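Local coordinates for protein decapping nuclease RAI1 (Scheffersomyces stipitis, PDB 5BTO) that hydrolyses NAD caps, 5'-triphosphate ends and methylguanosine caps of RNA with a divalent metal ion, and stimulates the exoribonuclease RAT1, at residues A[30-35]-A[91-96]. Numbering follows the deposited sequence.
Sequences FAFARD and LTALTK
The carbonyl oxygen A93 O lies over one face of the F30 ring, 3.9 Å above its plane and displaced toward the rim, while the rim atom CE2 meets A93 CB at 3.5 Å. This is helix-on-sheet packing in the PD-(D/E)XK nuclease fold of the DXO family: helix 87-101 rests against strand 27-34 of the large mixed sheet, the axes of strand 30-34 and helix 91-96 approaching to 8.9 Å, their N-to-C directions 142° apart. F30 and F32, with A31 between them, project from the same side of the strand toward the helix, their broad flat rings spanning the space to it. In both, chi1 near 60° places CG between the backbone N and carbonyl carbon and brings the ring to the A93 methyl, which F32 CD1 meets obliquely at 3.6 Å. Alanine suits this spot, since its lone methyl lets F30 come up to the helix backbone, where its CZ lies 3.6 Å from L94 CA. Y97, one turn further along the helix, also meets the F30 ring. With an alanine at F30, a gap would probably open against A93 and L94, and Y97 would lose the F30 ring. The F32 side chain also lies about 4 Å from that of the substrate-binding Y114, placing this buried contact next to the substrate site. Branched L94 crosses F30 at a slant, its CD1 methyl 3.9 Å from F30 CE1.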
ATOM      1  N   PHE A  30     -26.727  16.437  16.101  1.00 17.16           N
ATOM      2  CA  PHE A  30     -27.774  15.911  16.983  1.00 16.27           C
ATOM      3  C   PHE A  30     -27.185  14.941  17.998  1.00 16.41           C
ATOM      4  O   PHE A  30     -26.020  14.575  17.900  1.00 16.46           O
ATOM      5  CB  PHE A  30     -28.945  15.271  16.198  1.00 17.22           C
ATOM      6  CG  PHE A  30     -28.561  14.100  15.311  1.00 18.46           C
ATOM      7  CD1 PHE A  30     -28.176  14.308  13.991  1.00 18.17           C
ATOM      8  CD2 PHE A  30     -28.653  12.791  15.773  1.00 19.30           C
ATOM      9  CE1 PHE A  30     -27.850  13.235  13.158  1.00 19.12           C
ATOM     10  CE2 PHE A  30     -28.322  11.701  14.934  1.00 19.79           C
ATOM     11  CZ  PHE A  30     -27.935  11.935  13.634  1.00 18.87           C
ATOM     12  N   ALA A  31     -27.988  14.536  18.973  1.00 16.18           N
ATOM     13  CA  ALA A  31     -27.540  13.559  19.951  1.00 17.92           C
ATOM     14  C   ALA A  31     -28.666  12.596  20.249  1.00 17.91           C
ATOM     15  O   ALA A  31     -29.822  12.870  19.941  1.00 19.32           O
ATOM     16  CB  ALA A  31     -27.065  14.265  21.238  1.00 17.74           C
ATOM     17  N   PHE A  32     -28.324  11.445  20.813  1.00 18.25           N
ATOM     18  CA  PHE A  32     -29.326  10.558  21.387  1.00 17.92           C
ATOM     19  C   PHE A  32     -28.729   9.844  22.589  1.00 18.19           C
ATOM     20  O   PHE A  32     -27.539   9.991  22.864  1.00 18.57           O
ATOM     21  CB  PHE A  32     -29.932   9.600  20.339  1.00 16.45           C
ATOM     22  CG  PHE A  32     -28.958   8.600  19.742  1.00 18.32           C
ATOM     23  CD1 PHE A  32     -28.126   8.958  18.691  1.00 17.33           C
ATOM     24  CD2 PHE A  32     -28.927   7.288  20.197  1.00 19.41           C
ATOM     25  CE1 PHE A  32     -27.255   8.026  18.121  1.00 17.35           C
ATOM     26  CE2 PHE A  32     -28.063   6.347  19.631  1.00 20.68           C
ATOM     27  CZ  PHE A  32     -27.228   6.716  18.593  1.00 17.98           C
ATOM     28  N   ALA A  33     -29.548   9.115  23.336  1.00 18.16           N
ATOM     29  CA  ALA A  33     -29.038   8.459  24.531  1.00 18.08           C
ATOM     30  C   ALA A  33     -29.669   7.095  24.751  1.00 20.29           C
ATOM     31  O   ALA A  33     -30.714   6.781  24.191  1.00 22.95           O
ATOM     32  CB  ALA A  33     -29.248   9.360  25.768  1.00 18.89           C
ATOM     33  N   ARG A  34     -29.006   6.272  25.553  1.00 22.71           N
ATOM     34  CA  ARG A  34     -29.614   5.054  26.061  1.00 23.42           C
ATOM     35  C   ARG A  34     -29.774   5.262  27.566  1.00 24.12           C
ATOM     36  O   ARG A  34     -28.829   5.679  28.235  1.00 23.69           O
ATOM     37  CB  ARG A  34     -28.727   3.842  25.760  1.00 24.70           C
ATOM     38  CG  ARG A  34     -29.349   2.495  26.123  1.00 26.55           C
ATOM     39  CD  ARG A  34     -28.491   1.334  25.627  1.00 29.90           C
ATOM     40  NE  ARG A  34     -27.274   1.175  26.415  1.00 31.75           N
ATOM     41  CZ  ARG A  34     -26.227   0.443  26.044  1.00 33.51           C
ATOM     42  NH1 ARG A  34     -26.239  -0.204  24.884  1.00 34.17           N
ATOM     43  NH2 ARG A  34     -25.165   0.362  26.831  1.00 35.17           N
ATOM     44  N   ASP A  35     -30.969   5.016  28.095  1.00 27.53           N
ATOM     45  CA  ASP A  35     -31.210   5.286  29.512  1.00 32.13           C
ATOM     46  C   ASP A  35     -30.862   4.098  30.402  1.00 35.42           C
ATOM     47  O   ASP A  35     -30.370   3.073  29.924  1.00 34.54           O
ATOM     48  CB  ASP A  35     -32.636   5.800  29.779  1.00 34.29           C
ATOM     49  CG  ASP A  35     -33.712   4.756  29.519  1.00 38.74           C
ATOM     50  OD1 ASP A  35     -33.403   3.546  29.489  1.00 40.06           O
ATOM     51  OD2 ASP A  35     -34.887   5.155  29.361  1.00 40.61           O
ATOM     52  N   LEU A  91     -29.854   5.353  12.819  1.00 19.88           N
ATOM     53  CA  LEU A  91     -30.758   5.737  11.734  1.00 19.54           C
ATOM     54  C   LEU A  91     -32.055   6.338  12.251  1.00 21.66           C
ATOM     55  O   LEU A  91     -32.624   7.225  11.619  1.00 21.80           O
ATOM     56  CB  LEU A  91     -31.066   4.549  10.826  1.00 21.35           C
ATOM     57  CG  LEU A  91     -29.825   4.054  10.098  1.00 22.09           C
ATOM     58  CD1 LEU A  91     -30.193   2.904   9.178  1.00 22.95           C
ATOM     59  CD2 LEU A  91     -29.174   5.191   9.323  1.00 22.61           C
ATOM     60  N   THR A  92     -32.533   5.849  13.387  1.00 21.31           N
ATOM     61  CA  THR A  92     -33.728   6.438  13.992  1.00 22.49           C
ATOM     62  C   THR A  92     -33.465   7.905  14.346  1.00 22.63           C
ATOM     63  O   THR A  92     -34.268   8.787  14.039  1.00 22.19           O
ATOM     64  CB  THR A  92     -34.184   5.655  15.238  1.00 22.95           C
ATOM     65  OG1 THR A  92     -34.492   4.303  14.866  1.00 26.41           O
ATOM     66  CG2 THR A  92     -35.429   6.305  15.864  1.00 23.05           C
ATOM     67  N   ALA A  93     -32.319   8.170  14.962  1.00 20.61           N
ATOM     68  CA  ALA A  93     -31.968   9.535  15.335  1.00 20.22           C
ATOM     69  C   ALA A  93     -31.730  10.405  14.100  1.00 20.76           C
ATOM     70  O   ALA A  93     -32.109  11.569  14.073  1.00 21.67           O
ATOM     71  CB  ALA A  93     -30.735   9.537  16.238  1.00 20.95           C
ATOM     72  N   LEU A  94     -31.093   9.836  13.075  1.00 21.48           N
ATOM     73  CA  LEU A  94     -30.794  10.584  11.855  1.00 21.20           C
ATOM     74  C   LEU A  94     -32.071  10.970  11.113  1.00 21.68           C
ATOM     75  O   LEU A  94     -32.194  12.080  10.586  1.00 22.64           O
ATOM     76  CB  LEU A  94     -29.886   9.759  10.927  1.00 20.34           C
ATOM     77  CG  LEU A  94     -29.567  10.384   9.571  1.00 19.42           C
ATOM     78  CD1 LEU A  94     -28.850  11.719   9.701  1.00 21.05           C
ATOM     79  CD2 LEU A  94     -28.730   9.396   8.746  1.00 19.47           C
ATOM     80  N   THR A  95     -33.024  10.052  11.081  1.00 21.19           N
ATOM     81  CA  THR A  95     -34.302  10.317  10.429  1.00 23.32           C
ATOM     82  C   THR A  95     -34.979  11.519  11.090  1.00 23.13           C
ATOM     83  O   THR A  95     -35.479  12.416  10.414  1.00 22.92           O
ATOM     84  CB  THR A  95     -35.217   9.088  10.488  1.00 22.26           C
ATOM     85  OG1 THR A  95     -34.617   8.014   9.742  1.00 23.14           O
ATOM     86  CG2 THR A  95     -36.581   9.405   9.878  1.00 22.66           C
ATOM     87  N   LYS A  96     -34.976  11.523  12.412  1.00 22.27           N
ATOM     88  CA  LYS A  96     -35.601  12.612  13.163  1.00 20.88           C
ATOM     89  C   LYS A  96     -34.911  13.930  12.844  1.00 21.43           C
ATOM     90  O   LYS A  96     -35.558  14.957  12.635  1.00 23.02           O
ATOM     91  CB  LYS A  96     -35.539  12.296  14.650  1.00 20.97           C
ATOM     92  CG  LYS A  96     -36.214  13.328  15.560  1.00 24.85           C
ATOM     93  CD  LYS A  96     -36.097  12.870  17.001  1.00 27.01           C
ATOM     94  CE  LYS A  96     -36.768  13.851  17.966  1.00 28.81           C
ATOM     95  NZ  LYS A  96     -38.222  14.022  17.652  1.00 31.98           N
TER